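Local structure of bacillaene synthase decarboxylase PksI (Bacillus subtilis, 4Q1K) at residues 88-93 against 251-256; 149-152 against 156-159; 164-169 against 176-181. The protein catalyses the decarboxylation of a 3-methylglutaconyl group, tethered to the synthase PksL, to 3-methylcrotonyl during biosynthesis of the antibiotic bacillaene. The protein carries 1 engineered substitution. All coordinates share one frame; numbering follows the deposited sequence.

Contact 1 (88-93 against 251-256); sequences EGLLRI and ATFHHE. Engineered in segment 251-256: A251 (natural residue Lys).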
# COMPACT_ATOMS: atom_id res chain seq x y z
N GLU B 88 -9.36 -31.42 13.09
CA GLU B 88 -9.55 -32.63 12.27
C GLU B 88 -9.41 -32.28 10.77
O GLU B 88 -8.75 -33.00 10.01
CB GLU B 88 -10.91 -33.26 12.57
CG GLU B 88 -11.26 -34.46 11.72
CD GLU B 88 -10.40 -35.72 11.99
OE1 GLU B 88 -9.32 -35.67 12.68
OE2 GLU B 88 -10.81 -36.80 11.49
N GLY B 89 -10.00 -31.15 10.35
CA GLY B 89 -9.79 -30.66 8.98
C GLY B 89 -8.34 -30.51 8.60
O GLY B 89 -7.92 -30.90 7.49
N LEU B 90 -7.57 -29.89 9.47
CA LEU B 90 -6.15 -29.69 9.14
C LEU B 90 -5.39 -31.02 9.11
O LEU B 90 -4.50 -31.23 8.27
CB LEU B 90 -5.48 -28.76 10.18
CG LEU B 90 -6.08 -27.32 10.14
CD1 LEU B 90 -5.43 -26.62 11.29
CD2 LEU B 90 -5.80 -26.65 8.81
N LEU B 91 -5.76 -31.94 10.00
CA LEU B 91 -5.04 -33.22 10.08
C LEU B 91 -5.33 -34.05 8.81
O LEU B 91 -4.50 -34.84 8.38
CB LEU B 91 -5.53 -34.06 11.32
CG LEU B 91 -4.94 -33.51 12.62
CD1 LEU B 91 -5.57 -34.01 13.90
CD2 LEU B 91 -3.42 -33.76 12.58
N ARG B 92 -6.53 -33.84 8.27
CA ARG B 92 -6.97 -34.51 7.06
C ARG B 92 -6.11 -34.07 5.89
O ARG B 92 -5.69 -34.90 5.08
CB ARG B 92 -8.44 -34.20 6.78
CG ARG B 92 -9.40 -34.72 7.84
CD ARG B 92 -9.88 -36.13 7.51
NE ARG B 92 -10.87 -36.13 6.44
CZ ARG B 92 -12.05 -35.52 6.52
NH1 ARG B 92 -12.39 -34.86 7.62
NH2 ARG B 92 -12.90 -35.57 5.50
N ILE B 93 -5.85 -32.77 5.79
CA ILE B 93 -4.97 -32.31 4.71
C ILE B 93 -3.53 -32.83 4.97
O ILE B 93 -2.81 -33.19 4.02
CB ILE B 93 -4.92 -30.74 4.63
CG1 ILE B 93 -6.34 -30.15 4.39
CG2 ILE B 93 -3.94 -30.35 3.52
CD1 ILE B 93 -6.37 -28.56 4.41
N ALA B 251 4.73 -29.42 -0.84
CA ALA B 251 6.07 -29.47 -0.36
C ALA B 251 6.20 -29.34 1.19
O ALA B 251 7.25 -29.60 1.74
CB ALA B 251 6.84 -28.36 -1.04
N THR B 252 5.16 -28.85 1.90
CA THR B 252 5.30 -28.57 3.34
C THR B 252 4.29 -29.30 4.26
O THR B 252 4.55 -29.44 5.47
CB THR B 252 5.29 -26.98 3.64
OG1 THR B 252 4.01 -26.42 3.30
CG2 THR B 252 6.33 -26.31 2.77
N PHE B 253 3.10 -29.60 3.77
CA PHE B 253 2.03 -30.04 4.65
C PHE B 253 2.19 -31.48 5.14
O PHE B 253 1.65 -31.86 6.13
CB PHE B 253 0.66 -29.89 3.97
CG PHE B 253 -0.43 -29.33 4.85
CD1 PHE B 253 -1.16 -28.25 4.44
CD2 PHE B 253 -0.73 -29.89 6.05
CE1 PHE B 253 -2.16 -27.74 5.20
CE2 PHE B 253 -1.73 -29.38 6.83
CZ PHE B 253 -2.46 -28.31 6.40
N HIS B 254 2.91 -32.28 4.41
CA HIS B 254 2.79 -33.70 4.69
C HIS B 254 3.89 -34.24 5.55
O HIS B 254 4.17 -35.41 5.59
CB HIS B 254 2.60 -34.45 3.40
CG HIS B 254 1.47 -33.92 2.56
ND1 HIS B 254 0.21 -33.91 2.96
CD2 HIS B 254 1.47 -33.35 1.33
CE1 HIS B 254 -0.55 -33.37 2.04
NE2 HIS B 254 0.22 -33.03 1.03
N HIS B 255 4.51 -33.36 6.28
CA HIS B 255 5.64 -33.79 7.04
C HIS B 255 5.18 -34.21 8.38
O HIS B 255 4.27 -33.64 8.92
CB HIS B 255 6.64 -32.70 7.18
CG HIS B 255 7.35 -32.38 5.93
ND1 HIS B 255 8.26 -33.15 5.42
CD2 HIS B 255 7.27 -31.28 5.12
CE1 HIS B 255 8.75 -32.60 4.33
NE2 HIS B 255 8.14 -31.45 4.14
N GLU B 256 5.79 -35.24 8.95
CA GLU B 256 5.33 -35.69 10.25
C GLU B 256 5.29 -34.55 11.29
O GLU B 256 4.44 -34.54 12.20
CB GLU B 256 6.23 -36.85 10.77
CG GLU B 256 5.78 -37.32 12.16
CD GLU B 256 4.47 -38.13 12.13
OE1 GLU B 256 4.14 -38.74 11.10
OE2 GLU B 256 3.77 -38.19 13.15

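Contact 2 (149-152 against 156-159); sequences NFMK and TPGM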
# COMPACT_ATOMS: atom_id res chain seq x y z
N ASN B 149 -2.43 -17.87 10.95
CA ASN B 149 -1.52 -18.72 11.79
C ASN B 149 -0.99 -20.06 11.18
O ASN B 149 -0.34 -20.78 11.89
CB ASN B 149 -2.18 -19.00 13.14
CG ASN B 149 -3.39 -19.87 13.05
OD1 ASN B 149 -3.92 -20.13 11.96
ND2 ASN B 149 -3.88 -20.34 14.21
N PHE B 150 -1.21 -20.28 9.88
CA PHE B 150 -0.81 -21.45 9.09
C PHE B 150 0.60 -21.89 9.46
O PHE B 150 0.83 -23.05 9.84
CB PHE B 150 -0.88 -21.10 7.58
CG PHE B 150 -2.20 -20.46 7.19
CD1 PHE B 150 -3.34 -21.23 7.01
CD2 PHE B 150 -2.28 -19.07 7.08
CE1 PHE B 150 -4.58 -20.65 6.65
CE2 PHE B 150 -3.51 -18.47 6.72
CZ PHE B 150 -4.63 -19.25 6.49
N MET B 151 1.55 -20.96 9.38
CA MET B 151 2.98 -21.35 9.59
C MET B 151 3.28 -21.76 11.03
O MET B 151 4.29 -22.44 11.34
CB MET B 151 3.89 -20.16 9.15
CG MET B 151 3.84 -19.91 7.62
SD MET B 151 5.05 -21.05 6.73
CE MET B 151 6.55 -20.22 7.12
N LYS B 152 2.46 -21.39 12.00
CA LYS B 152 2.74 -21.94 13.35
C LYS B 152 2.62 -23.49 13.32
O LYS B 152 3.26 -24.21 14.14
CB LYS B 152 1.68 -21.41 14.30
CG LYS B 152 1.66 -21.97 15.69
CD LYS B 152 0.47 -21.42 16.46
CE LYS B 152 -0.85 -22.08 16.10
NZ LYS B 152 -1.79 -21.84 17.25
N THR B 156 2.78 -23.91 4.82
CA THR B 156 2.60 -22.58 4.19
C THR B 156 1.12 -22.14 4.11
O THR B 156 0.24 -22.97 4.16
CB THR B 156 3.23 -22.62 2.81
OG1 THR B 156 2.72 -23.77 2.08
CG2 THR B 156 4.80 -22.69 2.95
N PRO B 157 0.87 -20.82 4.03
CA PRO B 157 -0.52 -20.35 4.08
C PRO B 157 -1.28 -20.86 2.83
O PRO B 157 -0.77 -20.76 1.69
CB PRO B 157 -0.36 -18.82 4.07
CG PRO B 157 1.00 -18.56 4.70
CD PRO B 157 1.84 -19.72 4.15
N GLY B 158 -2.52 -21.33 3.01
CA GLY B 158 -3.38 -21.63 1.84
C GLY B 158 -4.56 -20.66 1.80
O GLY B 158 -4.44 -19.51 2.27
N MET B 159 -5.69 -21.10 1.26
CA MET B 159 -6.90 -20.28 1.22
C MET B 159 -6.67 -18.89 0.62
O MET B 159 -7.34 -17.93 0.99
CB MET B 159 -7.50 -20.14 2.63
CG MET B 159 -7.59 -21.45 3.39
SD MET B 159 -9.19 -22.26 3.19
CE MET B 159 -10.15 -21.42 4.45

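Contact 3 (164-169 against 176-181); sequences IVPKKL and EILLNA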
# COMPACT_ATOMS: atom_id res chain seq x y z
N ILE B 164 -4.35 -12.46 -0.84
CA ILE B 164 -5.30 -11.45 -0.30
C ILE B 164 -4.71 -10.65 0.85
O ILE B 164 -5.07 -9.48 1.08
CB ILE B 164 -6.67 -12.09 0.04
CG1 ILE B 164 -7.82 -11.02 0.10
CG2 ILE B 164 -6.54 -12.82 1.36
CD1 ILE B 164 -8.07 -10.24 -1.20
N VAL B 165 -3.78 -11.26 1.59
CA VAL B 165 -3.15 -10.49 2.68
C VAL B 165 -2.30 -9.27 2.16
O VAL B 165 -2.52 -8.19 2.62
CB VAL B 165 -2.45 -11.44 3.73
CG1 VAL B 165 -1.77 -10.56 4.83
CG2 VAL B 165 -3.47 -12.46 4.36
N PRO B 166 -1.36 -9.48 1.22
CA PRO B 166 -0.65 -8.35 0.63
C PRO B 166 -1.67 -7.42 -0.06
O PRO B 166 -1.50 -6.21 -0.05
CB PRO B 166 0.29 -8.98 -0.40
CG PRO B 166 0.34 -10.48 -0.10
CD PRO B 166 -0.90 -10.80 0.72
N LYS B 167 -2.65 -8.00 -0.79
CA LYS B 167 -3.58 -7.09 -1.53
C LYS B 167 -4.30 -6.09 -0.53
O LYS B 167 -4.54 -4.93 -0.87
CB LYS B 167 -4.62 -8.04 -2.19
CG LYS B 167 -5.68 -7.29 -3.01
CD LYS B 167 -5.06 -6.33 -3.97
CE LYS B 167 -4.28 -7.01 -5.07
NZ LYS B 167 -4.10 -6.08 -6.25
N LYS B 168 -4.73 -6.56 0.63
CA LYS B 168 -5.56 -5.72 1.50
C LYS B 168 -4.73 -4.98 2.55
O LYS B 168 -5.14 -3.87 2.95
CB LYS B 168 -6.56 -6.62 2.23
CG LYS B 168 -7.66 -7.28 1.32
CD LYS B 168 -8.42 -6.20 0.55
CE LYS B 168 -9.44 -6.82 -0.38
NZ LYS B 168 -10.75 -6.91 0.36
N LEU B 169 -3.67 -5.63 3.08
CA LEU B 169 -2.88 -5.00 4.18
C LEU B 169 -1.56 -4.51 3.66
O LEU B 169 -0.83 -3.85 4.44
CB LEU B 169 -2.54 -5.99 5.27
CG LEU B 169 -3.80 -6.48 5.92
CD1 LEU B 169 -3.53 -7.41 7.10
CD2 LEU B 169 -4.54 -5.22 6.35
N GLU B 176 5.32 -10.04 7.33
CA GLU B 176 5.47 -10.38 8.71
C GLU B 176 4.30 -11.27 9.11
O GLU B 176 4.47 -12.29 9.81
CB GLU B 176 5.41 -9.00 9.48
CG GLU B 176 5.50 -9.19 10.96
CD GLU B 176 5.28 -7.83 11.67
OE1 GLU B 176 5.95 -6.87 11.28
OE2 GLU B 176 4.44 -7.76 12.60
N ILE B 177 3.09 -10.85 8.74
CA ILE B 177 1.90 -11.67 9.10
C ILE B 177 1.97 -13.11 8.59
O ILE B 177 1.69 -14.05 9.33
CB ILE B 177 0.59 -11.03 8.54
CG1 ILE B 177 0.32 -9.76 9.41
CG2 ILE B 177 -0.65 -11.98 8.48
CD1 ILE B 177 -0.77 -8.79 8.78
N LEU B 178 2.40 -13.26 7.37
CA LEU B 178 2.39 -14.61 6.75
C LEU B 178 3.61 -15.46 7.18
O LEU B 178 3.41 -16.68 7.50
CB LEU B 178 2.37 -14.54 5.22
CG LEU B 178 1.12 -13.87 4.69
CD1 LEU B 178 1.33 -13.62 3.16
CD2 LEU B 178 -0.12 -14.81 4.86
N LEU B 179 4.81 -14.89 7.20
CA LEU B 179 6.00 -15.69 7.60
C LEU B 179 5.91 -16.07 9.10
O LEU B 179 6.31 -17.20 9.46
CB LEU B 179 7.29 -14.89 7.39
CG LEU B 179 7.67 -14.69 5.89
CD1 LEU B 179 8.77 -13.60 5.92
CD2 LEU B 179 8.29 -15.95 5.33
N ASN B 180 5.55 -15.08 9.97
CA ASN B 180 5.69 -15.34 11.37
C ASN B 180 4.41 -15.92 12.04
O ASN B 180 4.49 -16.45 13.19
CB ASN B 180 6.13 -14.10 12.13
CG ASN B 180 6.72 -14.43 13.51
OD1 ASN B 180 6.49 -13.65 14.48
ND2 ASN B 180 7.47 -15.54 13.62
N ALA B 181 3.25 -15.78 11.39
CA ALA B 181 1.99 -16.37 11.90
C ALA B 181 1.64 -15.85 13.27
O ALA B 181 0.99 -16.52 14.08
CB ALA B 181 2.07 -17.91 11.90

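Contact 1 (88-93 against 251-256)
I93 and F253 mark the nearest backbone approach, with CA atoms 7.4 Å apart, between helix 87-94 and the chain where it leaves the long helix 220-252. I93 sends CG2 over the face of the F253 ring. I93 CG2 lies 3.6 Å from the centroid of the F253 ring and 13° off its normal, the geometry of a CH-pi contact. CG2 stands anti to the backbone N of I93 (chi1 -59° on CG1), which turns that branch onto the phenyl. One turn earlier, L90 O approaches the same ring obliquely, 3.6 Å from F253 CE2, while L90 CD2 makes a looser 4.4 Å contact with F253 CZ. In this member of the enoyl-CoA hydratase/isomerase family, F253 borders the active site: its ring also packs edge-to-face with the catalytic H249 and stacks with F155. H254 meets the helix through the edge of its imidazole, with CE1 3.0 Å from I93 O. That oxygen lies in the ring plane, but the geometry from H254 ND1 is too poor for a hydrogen bond to it; ND1 bonds instead to Q94 O. Farther along, H255 NE2 donates to O of the engineered A251 at 3.2 Å, with an N-H...O angle of 143°.

Contact 2 (149-152 against 156-159)
Apolar packing dominates the meeting of F150 with P157, and the closest side-chain approach is 3.6 Å, from F150 CD2 to P157 CB. The two side chains cross at a slant. F150 CG is anti to its carbonyl carbon (chi1 -49°), a setting that directs the ring at the 156-159 chain. A second apolar contact joins M151 CG to P157 CD at 4.0 Å, through a different ring carbon from the CB that F150 CD2 meets. Both segments belong to the loop between strand 145-147 and helix 161-169, and their approach folds that loop back on itself beside the active site of this crotonase-like enzyme, where T156 packs against the catalytic H249. Ring-to-backbone packing forms the next group: F150 CB and CG both lie against P157 CA, CG at 3.5 Å, and P157 C and G158 N cover one face of F150, the nitrogen 4.1 Å above the ring plane and displaced toward the rim. Sulfur contacts come last. Bends at chi2 (-84°) and chi3 (-76°) curl the M151 chain, and SD rests 3.8 Å from T156 CA and 4.1 Å from T156 CG2. M151 and P157 also pack on L226 of the second subunit.

Contact 3 (164-169 against 176-181)
V165 reaches toward both I177 and L178, and its CB divides the work between two methyl branches. On one branch V165 CG1, anti to the backbone N (chi1 178°), meets I177 CG2 at 4.1 Å. On the other, V165 CG2, anti to the carbonyl carbon, meets L178 CD2, also at 4.1 Å. Against I177 the valine crosses at a slant, whereas it and L178 run past each other in opposite directions. The axes of the short segments 164-169 and 176-180 approach to 10.7 Å, with 152° between their N-to-C directions, so these consecutive helices form a nearly antiparallel helical hairpin in the crotonase-like fold. One turn beyond V165, L169 CD1 touches I177 CD1 at 3.5 Å, the two side chains standing at about a right angle; I177 therefore uses CG2 for the valine and its tip for the leucine. P166 lies at a kink in its helix, where the proline nitrogen makes no bond to the preceding turn. P166 CD brushes L178 CD1 at 4.3 Å. Outside the hairpin, V165 also packs on L133 of helix 127-133, while L178 continues onto L230 of the second subunit.

Following the chain from its N terminus, contact 1 opens on helix 87-94 and is completed only at 251-256, tying that helix to the C-terminal end of helix 220-252; along the sequence, both other contacts fall within the long loop so closed. Contact 2 closes a short loop, folding the chain that leads from strand 145-147 to helix 161-169, and contact 3 then pairs consecutive helices, so these two follow in series without crossing. Contact 1 joins contact 2 through a probable hydrogen bond, T252 OG1 lying 3.2 Å from T156 N. Contacts 2 and 3 pack directly, with M151 CG 3.3 Å from L178 O. Contacts 1 and 3 do not touch. All three reach the second subunit.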